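Local coordinates for Thiol:disulfide interchange protein DsbA (Neisseria meningitidis MC58, PDB 3HZ8) that probably acts as a thioredoxin-family thiol:disulfide oxidoreductase in the periplasm, using a redox-active cysteine pair to exchange disulfide bonds with its protein partners, at residues Val26-Phe32 and Met57-His63; His41-Leu46 and Trp171-Met175; His63-Gln67 and Ile152-Pro156; Ala77-Met82 and Arg139-Met143. The protein carries 1 engineered substitution. All blocks are in the same frame, centred on the assembly; numbering follows the deposited sequence. Where two conformers were deposited one is given.

How the contacts relate
Contact 1 pairs strands 26-32 and 57-63 around helix 37-50, closing the beta-alpha-beta unit. From inside that loop, contact 2 reaches from helix 37-50 across to the C-terminal helix 171-191, so contacts 1 and 2 cross along the chain. Contact 3 starts at His63, the residue where contact 1 ends, and closes a loop running to the loop before strand 157-160; it is nested within contact 2. Contact 4 is nested in turn within contact 3 and joins helices 71-83 and 134-149. Contacts 2 and 4 do not touch and lie on opposite sides of the chain's centre, with the paired strands of contact 1 touching both.

Contact 1: residues Val26-Phe32 and Met57-His63; sequences VEVLEFF and MYLRTEH
Glu27 and Arg60 form a salt bridge between neighbouring parallel strands: Arg60 NH1 lies 2.8 Å from Glu27 OE2, approaching on the syn side, with the carboxylate turned almost perpendicular to the guanidinium. With CG anti to the backbone N (chi1 166°), the arginine runs fully extended and also serves Glu62 of its own strand. There Arg60 NE meets the anti lone pair of Glu62 OE2 at 2.8 Å in the guanidinium plane, the bond almost straight at 174°. Leu29 CD2 lies over one guanidinium face, toward its rim. Tyr58 bends back over Glu27, whose CA lies over one face of the ring in a CH-pi contact, and its hydroxyl makes a weak bond to Glu27 OE1.

On the other face of the sheet, Met57 CE rests 4.0 Å from Val28 CG2, and the edge of the His63 ring meets the face of Phe32, centroids 5.1 Å apart. The register is set by the parallel backbone ladder, for example Arg60 N to Val28 O at 2.8 Å and Glu30 N to Arg60 O at 2.9 Å.

Further out, the backbone of Pro19, Gln21 and Gln22 bonds to Arg60 NH1, Glu27 OE1 and Tyr58 OH respectively. In this mostly buried setting the guanidinium probably offsets much of the charge of the two carboxylates, and the bonds at NE and NH1 limit its rotation.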
# COMPACT_ATOMS: atom_id res chain seq x y z
N VAL A 26 -12.42 8.81 2.86
CA VAL A 26 -12.38 7.41 3.26
C VAL A 26 -11.10 6.78 2.71
O VAL A 26 -10.96 6.56 1.51
CB VAL A 26 -13.60 6.61 2.74
CG1 VAL A 26 -13.51 5.16 3.18
CG2 VAL A 26 -14.91 7.24 3.21
N GLU A 27 -10.16 6.51 3.62
CA GLU A 27 -8.87 5.94 3.24
C GLU A 27 -8.95 4.42 3.15
O GLU A 27 -9.54 3.78 4.01
CB GLU A 27 -7.82 6.32 4.28
CG GLU A 27 -6.43 5.83 3.95
CD GLU A 27 -5.40 6.33 4.94
OE1 GLU A 27 -5.01 7.51 4.82
OE2 GLU A 27 -4.99 5.56 5.82
N VAL A 28 -8.35 3.86 2.10
CA VAL A 28 -8.10 2.42 1.99
C VAL A 28 -6.59 2.29 2.03
O VAL A 28 -5.90 2.77 1.13
CB VAL A 28 -8.67 1.82 0.67
CG1 VAL A 28 -8.38 0.32 0.59
CG2 VAL A 28 -10.18 2.09 0.57
N LEU A 29 -6.08 1.66 3.10
CA LEU A 29 -4.64 1.58 3.34
C LEU A 29 -4.16 0.14 3.15
O LEU A 29 -4.67 -0.76 3.81
CB LEU A 29 -4.32 2.08 4.76
CG LEU A 29 -2.99 1.72 5.42
CD1 LEU A 29 -1.80 2.11 4.56
CD2 LEU A 29 -2.92 2.37 6.80
N GLU A 30 -3.21 -0.08 2.23
CA GLU A 30 -2.59 -1.39 2.06
C GLU A 30 -1.16 -1.36 2.57
O GLU A 30 -0.35 -0.58 2.08
CB GLU A 30 -2.58 -1.82 0.58
CG GLU A 30 -2.06 -3.25 0.38
CD GLU A 30 -1.50 -3.52 -1.01
OE1 GLU A 30 -1.31 -2.57 -1.77
OE2 GLU A 30 -1.22 -4.70 -1.31
N PHE A 31 -0.85 -2.22 3.54
CA PHE A 31 0.54 -2.55 3.88
C PHE A 31 0.99 -3.72 3.01
O PHE A 31 0.23 -4.68 2.85
CB PHE A 31 0.70 -2.93 5.36
CG PHE A 31 0.52 -1.77 6.31
CD1 PHE A 31 1.59 -0.93 6.61
CD2 PHE A 31 -0.71 -1.53 6.94
CE1 PHE A 31 1.44 0.14 7.51
CE2 PHE A 31 -0.85 -0.47 7.84
CZ PHE A 31 0.23 0.37 8.12
N PHE A 32 2.19 -3.64 2.45
CA PHE A 32 2.66 -4.66 1.51
C PHE A 32 4.18 -4.73 1.58
O PHE A 32 4.82 -3.93 2.26
CB PHE A 32 2.23 -4.31 0.07
CG PHE A 32 2.99 -3.14 -0.53
CD1 PHE A 32 4.03 -3.36 -1.44
CD2 PHE A 32 2.70 -1.83 -0.14
CE1 PHE A 32 4.76 -2.30 -1.96
CE2 PHE A 32 3.44 -0.75 -0.65
CZ PHE A 32 4.47 -0.98 -1.56
N MET A 57 -12.85 8.70 -1.82
CA MET A 57 -12.01 7.57 -1.41
C MET A 57 -10.64 7.66 -2.05
O MET A 57 -10.50 8.18 -3.15
CB MET A 57 -12.64 6.24 -1.81
CG MET A 57 -13.92 5.92 -1.09
SD MET A 57 -14.69 4.45 -1.82
CE MET A 57 -13.62 3.13 -1.25
N TYR A 58 -9.63 7.10 -1.39
CA TYR A 58 -8.31 7.03 -1.99
C TYR A 58 -7.55 5.82 -1.47
O TYR A 58 -7.82 5.34 -0.35
CB TYR A 58 -7.51 8.32 -1.77
CG TYR A 58 -7.18 8.61 -0.32
CD1 TYR A 58 -5.89 8.37 0.20
CD2 TYR A 58 -8.15 9.11 0.55
CE1 TYR A 58 -5.60 8.63 1.52
CE2 TYR A 58 -7.86 9.36 1.88
CZ TYR A 58 -6.58 9.11 2.37
OH TYR A 58 -6.30 9.37 3.69
N LEU A 59 -6.62 5.33 -2.28
CA LEU A 59 -5.77 4.19 -1.93
C LEU A 59 -4.39 4.70 -1.49
O LEU A 59 -3.69 5.38 -2.25
CB LEU A 59 -5.63 3.24 -3.12
CG LEU A 59 -4.71 2.02 -2.93
CD1 LEU A 59 -5.22 1.08 -1.83
CD2 LEU A 59 -4.55 1.27 -4.25
N ARG A 60 -4.04 4.37 -0.25
CA ARG A 60 -2.74 4.69 0.34
C ARG A 60 -1.99 3.39 0.49
O ARG A 60 -2.57 2.39 0.92
CB ARG A 60 -2.96 5.29 1.73
CG ARG A 60 -1.74 5.38 2.64
CD ARG A 60 -2.18 5.83 4.03
NE ARG A 60 -1.09 6.05 4.98
CZ ARG A 60 -1.27 6.39 6.26
NH1 ARG A 60 -2.49 6.55 6.74
NH2 ARG A 60 -0.21 6.60 7.04
N THR A 61 -0.70 3.40 0.16
CA THR A 61 0.12 2.19 0.34
C THR A 61 1.35 2.48 1.17
O THR A 61 1.94 3.56 1.07
CB THR A 61 0.48 1.54 -1.01
OG1 THR A 61 1.32 2.42 -1.76
CG2 THR A 61 -0.77 1.24 -1.81
N GLU A 62 1.72 1.53 2.02
CA GLU A 62 2.90 1.67 2.88
C GLU A 62 3.66 0.34 2.87
O GLU A 62 3.05 -0.72 3.04
CB GLU A 62 2.48 1.99 4.32
CG GLU A 62 1.56 3.22 4.48
CD GLU A 62 2.26 4.57 4.23
OE1 GLU A 62 3.50 4.59 4.08
OE2 GLU A 62 1.57 5.61 4.18
N HIS A 63 4.98 0.40 2.64
CA HIS A 63 5.81 -0.81 2.62
C HIS A 63 6.24 -1.12 4.04
O HIS A 63 6.72 -0.23 4.75
CB HIS A 63 7.04 -0.57 1.74
CG HIS A 63 7.75 -1.81 1.29
ND1 HIS A 63 8.46 -2.64 2.14
CD2 HIS A 63 7.89 -2.34 0.05
CE1 HIS A 63 8.97 -3.65 1.45
NE2 HIS A 63 8.66 -3.48 0.18

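Contact 2: residues His41-Leu46 and Trp171-Met175; sequences HLEPVL and WESGM
His41 touches Trp171 through its CB, which lies 3.8 Å from Trp171 NE1, while its imidazole leads away from the other helix. The next residue meets the indole squarely. Leu42 CB stands over the centre of the six-membered ring of Trp171, 4.1 Å from the centroid and 16° off the normal, a CH-pi contact in which the leucine crosses the tryptophan at about a right angle. Its CD1 branch reaches on to Trp171 CE3 at 3.8 Å and to the methyl end of Met175, so that one methyl spans two residues of the partner helix.

The helix is kinked at Pro44, and beyond the kink Val45 points at the partner. Both of its methyls border the carboxylate of Glu172, whose chain folds back toward them; CG1 alone, placed anti to the backbone N (chi1 174°), also packs 3.6 Å from Met175 CG and approaches Trp171 CB. Leu46 ends the segment: Met175, bent at chi2 and chi3, brings SD to 3.9 Å from Leu46 CA and 4.0 Å from Leu46 CD1.

Pro156 packs on both Leu42 and Trp171, and Leu42 and Leu46 also rest on Glu30 of strand 26-32. The two helix segments run at 37° to each other, and their meeting is mainly apolar, with the Glu172 carboxylate at its rim. This is the pairing, characteristic of the thioredoxin fold, of the helix that begins within the redox-active CxxC motif with the C-terminal helix on the same side of the central sheet.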
# COMPACT_ATOMS: atom_id res chain seq x y z
N HIS A 41 -0.02 -10.74 -6.21
CA HIS A 41 -1.29 -11.23 -6.73
C HIS A 41 -2.45 -10.32 -6.39
O HIS A 41 -3.36 -10.15 -7.19
CB HIS A 41 -1.58 -12.64 -6.23
CG HIS A 41 -0.87 -13.70 -6.99
ND1 HIS A 41 0.18 -14.43 -6.46
CD2 HIS A 41 -1.03 -14.15 -8.26
CE1 HIS A 41 0.62 -15.29 -7.36
NE2 HIS A 41 -0.10 -15.14 -8.46
N LEU A 42 -2.45 -9.76 -5.18
CA LEU A 42 -3.49 -8.79 -4.81
C LEU A 42 -3.41 -7.54 -5.69
O LEU A 42 -4.44 -6.94 -6.02
CB LEU A 42 -3.37 -8.40 -3.33
CG LEU A 42 -4.27 -7.27 -2.81
CD1 LEU A 42 -5.78 -7.54 -3.05
CD2 LEU A 42 -4.03 -7.01 -1.33
N GLU A 43 -2.18 -7.16 -6.07
CA GLU A 43 -1.93 -5.89 -6.75
C GLU A 43 -2.88 -5.58 -7.90
O GLU A 43 -3.56 -4.55 -7.86
CB GLU A 43 -0.46 -5.81 -7.20
CG GLU A 43 -0.13 -4.53 -7.97
CD GLU A 43 -0.25 -3.26 -7.14
OE1 GLU A 43 -0.25 -3.34 -5.88
OE2 GLU A 43 -0.32 -2.17 -7.76
N PRO A 44 -2.97 -6.46 -8.93
CA PRO A 44 -3.86 -6.13 -10.05
C PRO A 44 -5.34 -6.01 -9.68
O PRO A 44 -6.08 -5.22 -10.28
CB PRO A 44 -3.63 -7.28 -11.04
CG PRO A 44 -3.13 -8.40 -10.22
CD PRO A 44 -2.27 -7.74 -9.17
N VAL A 45 -5.78 -6.78 -8.68
CA VAL A 45 -7.17 -6.75 -8.23
C VAL A 45 -7.47 -5.42 -7.53
O VAL A 45 -8.49 -4.76 -7.81
CB VAL A 45 -7.48 -7.95 -7.29
CG1 VAL A 45 -8.88 -7.85 -6.70
CG2 VAL A 45 -7.32 -9.29 -8.03
N LEU A 46 -6.57 -5.05 -6.62
CA LEU A 46 -6.77 -3.86 -5.81
C LEU A 46 -6.61 -2.60 -6.65
O LEU A 46 -7.39 -1.66 -6.51
CB LEU A 46 -5.81 -3.85 -4.61
CG LEU A 46 -5.89 -2.65 -3.66
CD1 LEU A 46 -7.28 -2.43 -3.06
CD2 LEU A 46 -4.83 -2.75 -2.56
N TRP A 171 -8.99 -12.46 -2.91
CA TRP A 171 -8.81 -11.03 -3.19
C TRP A 171 -10.08 -10.39 -3.74
O TRP A 171 -10.45 -9.27 -3.35
CB TRP A 171 -7.61 -10.77 -4.11
CG TRP A 171 -6.36 -11.50 -3.72
CD1 TRP A 171 -5.62 -12.32 -4.51
CD2 TRP A 171 -5.71 -11.48 -2.44
NE1 TRP A 171 -4.55 -12.82 -3.81
CE2 TRP A 171 -4.59 -12.32 -2.53
CE3 TRP A 171 -5.99 -10.84 -1.21
CZ2 TRP A 171 -3.72 -12.54 -1.45
CZ3 TRP A 171 -5.14 -11.06 -0.14
CH2 TRP A 171 -4.02 -11.90 -0.26
N GLU A 172 -10.76 -11.09 -4.63
CA GLU A 172 -11.94 -10.53 -5.27
C GLU A 172 -13.07 -10.23 -4.29
O GLU A 172 -13.60 -9.11 -4.29
CB GLU A 172 -12.42 -11.43 -6.41
CG GLU A 172 -11.51 -11.41 -7.63
CD GLU A 172 -11.72 -10.18 -8.49
OE1 GLU A 172 -12.67 -9.42 -8.24
OE2 GLU A 172 -10.92 -9.97 -9.42
N SER A 173 -13.41 -11.19 -3.44
CA SER A 173 -14.45 -10.95 -2.44
C SER A 173 -14.06 -9.86 -1.45
O SER A 173 -14.91 -9.13 -0.94
CB SER A 173 -14.84 -12.23 -1.69
OG SER A 173 -13.74 -12.77 -0.97
N GLY A 174 -12.75 -9.73 -1.21
CA GLY A 174 -12.27 -8.68 -0.32
C GLY A 174 -12.57 -7.29 -0.84
O GLY A 174 -12.73 -6.34 -0.05
N MET A 175 -12.66 -7.14 -2.16
CA MET A 175 -13.01 -5.83 -2.73
C MET A 175 -14.42 -5.40 -2.34
O MET A 175 -14.67 -4.23 -2.06
CB MET A 175 -12.84 -5.82 -4.26
CG MET A 175 -11.43 -6.13 -4.76
SD MET A 175 -10.12 -5.05 -4.11
CE MET A 175 -9.42 -6.09 -2.81

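Contact 3: residues His63-Gln67 and Ile152-Pro156; sequences HVVWQ and IDGVP. Engineered in segment 152-156: Val155 (natural residue Thr).
The loop 152-156, which carries the cis-proline Pro156 of the thioredoxin fold, is held to segment 63-67 by Trp66, whose NE1 donates a hydrogen bond to Ile152 O at 2.9 Å. The bond is near-linear, at 160°, and lies close to both the indole plane and the carbonyl plane. Farther along the ring, Trp66 CZ2 runs past the backbone at Asp153 C, 3.5 Å away, and Trp66 CH2 reaches Val155 CG2 at 3.7 Å.

Val155 is an engineered residue, threonine in the natural sequence, and sits just before the cis peptide bond. In thioredoxin-like proteins this position faces the redox centre, and here the valine touches both Cys36 and Cys39 of the disulfide. Its CG1, anti to the carbonyl carbon (chi1 -71°), is pressed against Val64 CG1 at 3.5 Å, tighter than usual for two methyl groups. Val64 CG1 also meets Ile152 CG2 at 3.9 Å, while its CG2 branch lies over the centre of the Trp66 ring, 3.6 Å above the plane. Thr147 of helix 134-149 packs against both Val64 and Trp66.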
# COMPACT_ATOMS: atom_id res chain seq x y z
N HIS A 63 4.98 0.40 2.64
CA HIS A 63 5.81 -0.81 2.62
C HIS A 63 6.24 -1.12 4.04
O HIS A 63 6.72 -0.23 4.75
CB HIS A 63 7.04 -0.57 1.74
CG HIS A 63 7.75 -1.81 1.29
ND1 HIS A 63 8.46 -2.64 2.14
CD2 HIS A 63 7.89 -2.34 0.05
CE1 HIS A 63 8.97 -3.65 1.45
NE2 HIS A 63 8.66 -3.48 0.18
N VAL A 64 6.08 -2.38 4.46
CA VAL A 64 6.53 -2.76 5.81
C VAL A 64 8.06 -2.68 5.93
O VAL A 64 8.78 -2.80 4.94
CB VAL A 64 6.03 -4.17 6.25
CG1 VAL A 64 4.51 -4.17 6.42
CG2 VAL A 64 6.51 -5.28 5.29
N VAL A 65 8.55 -2.46 7.15
CA VAL A 65 9.99 -2.52 7.42
C VAL A 65 10.19 -3.44 8.63
O VAL A 65 9.88 -3.06 9.76
CB VAL A 65 10.61 -1.12 7.65
CG1 VAL A 65 12.10 -1.23 7.97
CG2 VAL A 65 10.35 -0.22 6.44
N TRP A 66 10.69 -4.64 8.36
CA TRP A 66 10.81 -5.70 9.37
C TRP A 66 12.27 -5.97 9.74
O TRP A 66 12.54 -6.74 10.66
CB TRP A 66 10.16 -6.98 8.84
CG TRP A 66 8.66 -6.94 8.86
CD1 TRP A 66 7.87 -6.20 9.69
CD2 TRP A 66 7.77 -7.70 8.04
NE1 TRP A 66 6.54 -6.44 9.43
CE2 TRP A 66 6.45 -7.36 8.41
CE3 TRP A 66 7.96 -8.62 7.00
CZ2 TRP A 66 5.33 -7.93 7.80
CZ3 TRP A 66 6.84 -9.20 6.40
CH2 TRP A 66 5.54 -8.85 6.81
N GLN A 67 13.19 -5.35 9.02
CA GLN A 67 14.62 -5.44 9.31
C GLN A 67 15.31 -4.25 8.65
O GLN A 67 14.76 -3.65 7.72
CB GLN A 67 15.21 -6.79 8.85
CG GLN A 67 15.09 -7.06 7.34
CD GLN A 67 15.58 -8.43 6.91
OE1 GLN A 67 15.85 -9.31 7.74
NE2 GLN A 67 15.69 -8.63 5.59
N ILE A 152 2.24 -4.26 12.48
CA ILE A 152 1.85 -4.89 11.23
C ILE A 152 2.85 -6.03 10.98
O ILE A 152 3.99 -5.77 10.57
CB ILE A 152 1.86 -3.87 10.05
CG1 ILE A 152 1.03 -2.62 10.39
CG2 ILE A 152 1.43 -4.53 8.72
CD1 ILE A 152 -0.46 -2.86 10.67
N ASP A 153 2.43 -7.27 11.23
CA ASP A 153 3.36 -8.41 11.16
C ASP A 153 3.05 -9.37 10.02
O ASP A 153 3.67 -10.43 9.91
CB ASP A 153 3.45 -9.14 12.51
CG ASP A 153 2.10 -9.71 12.98
OD1 ASP A 153 1.08 -9.55 12.29
OD2 ASP A 153 2.08 -10.31 14.08
N GLY A 154 2.11 -8.99 9.16
CA GLY A 154 1.78 -9.80 7.98
C GLY A 154 1.41 -8.92 6.81
O GLY A 154 0.87 -7.83 6.99
N VAL A 155 1.71 -9.37 5.60
CA VAL A 155 1.34 -8.63 4.39
C VAL A 155 0.76 -9.62 3.39
O VAL A 155 1.15 -10.79 3.37
CB VAL A 155 2.54 -7.87 3.77
CG1 VAL A 155 2.93 -6.71 4.64
CG2 VAL A 155 3.74 -8.80 3.54
N PRO A 156 -0.19 -9.17 2.56
CA PRO A 156 -0.79 -7.84 2.57
C PRO A 156 -1.77 -7.68 3.71
O PRO A 156 -2.40 -8.65 4.12
CB PRO A 156 -1.55 -7.78 1.24
CG PRO A 156 -1.83 -9.21 0.88
CD PRO A 156 -0.74 -10.05 1.50

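Contact 4: residues Ala77-Met82 and Arg139-Met143; sequences AAAVDM and RADKM
Ala78 and Arg139 bring the two helices together at their closest backbone approach, where the CA atoms of this pair are 5.6 Å apart. On helix 71-83 the apolar part of the contact is built on alanines. Ala78 CB lies 3.3 Å from Arg139 CB, and the extended arginine chain continues past it. Met143, stretched out beyond CG (chi2 179°), ends beside the same turn: its CE methyl lies 3.8 Å from Ala78 N and 4.1 Å from Ala77 CB. Met82 has two conformers; in one of them CG lies over a face of the Arg139 guanidinium, so this packing is doubtful.

The polar part gathers around the same guanidinium. Arg139 NH1 faces Asp81 OD2 in a long salt bridge of 3.6 Å, with the carboxylate and guanidinium planes 57° apart. A water closes the gap, accepting from Arg139 NH1 at 2.8 Å in the guanidinium plane and donating to Asp81 OD2 at 3.2 Å. Both charges have stronger partners: Asp81 OD1 pairs with Lys88, and Arg139 NE with Glu135 one turn back on its own helix. The direct ion pair therefore probably adds little by itself.

The helix directions diverge by 126°. Helices 71-83 and 134-149 are the first and last helices between strands 57-63 and 157-160. Their contact joins a helix of the helical insertion, 71-83, to helix 134-149, which leads back into the thioredoxin fold and packs on its sheet, as in DsbA proteins.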
# COMPACT_ATOMS: atom_id res chain seq x y z
N ALA A 77 9.39 2.26 -2.46
CA ALA A 77 7.93 2.45 -2.44
C ALA A 77 7.61 3.94 -2.35
O ALA A 77 6.72 4.45 -3.08
CB ALA A 77 7.30 1.68 -1.29
N ALA A 78 8.32 4.64 -1.48
CA ALA A 78 8.17 6.09 -1.32
C ALA A 78 8.43 6.78 -2.66
O ALA A 78 7.63 7.60 -3.10
CB ALA A 78 9.13 6.59 -0.26
N ALA A 79 9.53 6.42 -3.32
CA ALA A 79 9.90 7.05 -4.59
C ALA A 79 8.85 6.83 -5.69
O ALA A 79 8.58 7.74 -6.49
CB ALA A 79 11.25 6.52 -5.04
N VAL A 80 8.27 5.63 -5.74
CA VAL A 80 7.22 5.31 -6.72
C VAL A 80 6.00 6.18 -6.44
O VAL A 80 5.41 6.74 -7.37
CB VAL A 80 6.83 3.81 -6.65
CG1 VAL A 80 5.50 3.53 -7.40
CG2 VAL A 80 7.96 2.95 -7.18
N ASP A 81 5.64 6.30 -5.17
CA ASP A 81 4.51 7.14 -4.79
C ASP A 81 4.72 8.58 -5.25
O ASP A 81 3.79 9.20 -5.79
CB ASP A 81 4.29 7.07 -3.28
CG ASP A 81 2.86 6.79 -2.92
OD1 ASP A 81 1.99 6.76 -3.83
OD2 ASP A 81 2.61 6.58 -1.72
N MET A 82 5.94 9.08 -5.07
CA MET A 82 6.33 10.44 -5.41
C MET A 82 6.35 10.68 -6.93
O MET A 82 5.49 11.36 -7.49
CB MET A 82 7.73 10.75 -4.84
CG MET A 82 7.82 10.77 -3.32
SD MET A 82 9.49 10.79 -2.61
CE MET A 82 10.16 12.23 -3.45
N ARG A 139 9.65 9.54 3.94
CA ARG A 139 8.53 8.62 3.66
C ARG A 139 8.86 7.19 4.18
O ARG A 139 8.00 6.53 4.78
CB ARG A 139 8.12 8.62 2.18
CG ARG A 139 7.18 9.78 1.68
CD ARG A 139 7.10 9.70 0.15
NE ARG A 139 6.39 10.78 -0.56
CZ ARG A 139 5.17 10.67 -1.08
NH1 ARG A 139 4.48 9.55 -0.90
NH2 ARG A 139 4.63 11.68 -1.77
N ALA A 140 10.10 6.72 3.99
CA ALA A 140 10.51 5.37 4.41
C ALA A 140 10.60 5.20 5.94
O ALA A 140 10.22 4.15 6.48
CB ALA A 140 11.85 4.98 3.75
N ASP A 141 11.15 6.21 6.61
CA ASP A 141 11.21 6.25 8.07
C ASP A 141 9.83 6.15 8.70
O ASP A 141 9.63 5.48 9.72
CB ASP A 141 11.85 7.58 8.50
CG ASP A 141 13.30 7.68 8.09
OD1 ASP A 141 13.87 6.67 7.64
OD2 ASP A 141 13.87 8.78 8.25
N LYS A 142 8.88 6.84 8.07
CA LYS A 142 7.48 6.81 8.52
C LYS A 142 6.89 5.40 8.33
O LYS A 142 6.14 4.93 9.17
CB LYS A 142 6.66 7.88 7.78
CG LYS A 142 5.16 7.92 8.10
CD LYS A 142 4.86 8.34 9.51
CE LYS A 142 3.35 8.44 9.76
NZ LYS A 142 3.08 8.72 11.20
N MET A 143 7.23 4.74 7.22
CA MET A 143 6.76 3.36 7.02
C MET A 143 7.26 2.42 8.12
O MET A 143 6.51 1.57 8.61
CB MET A 143 7.18 2.85 5.63
CG MET A 143 6.53 3.63 4.50
SD MET A 143 7.06 3.02 2.89
CE MET A 143 6.44 4.31 1.79
O HOH W 1 4.69 7.27 0.64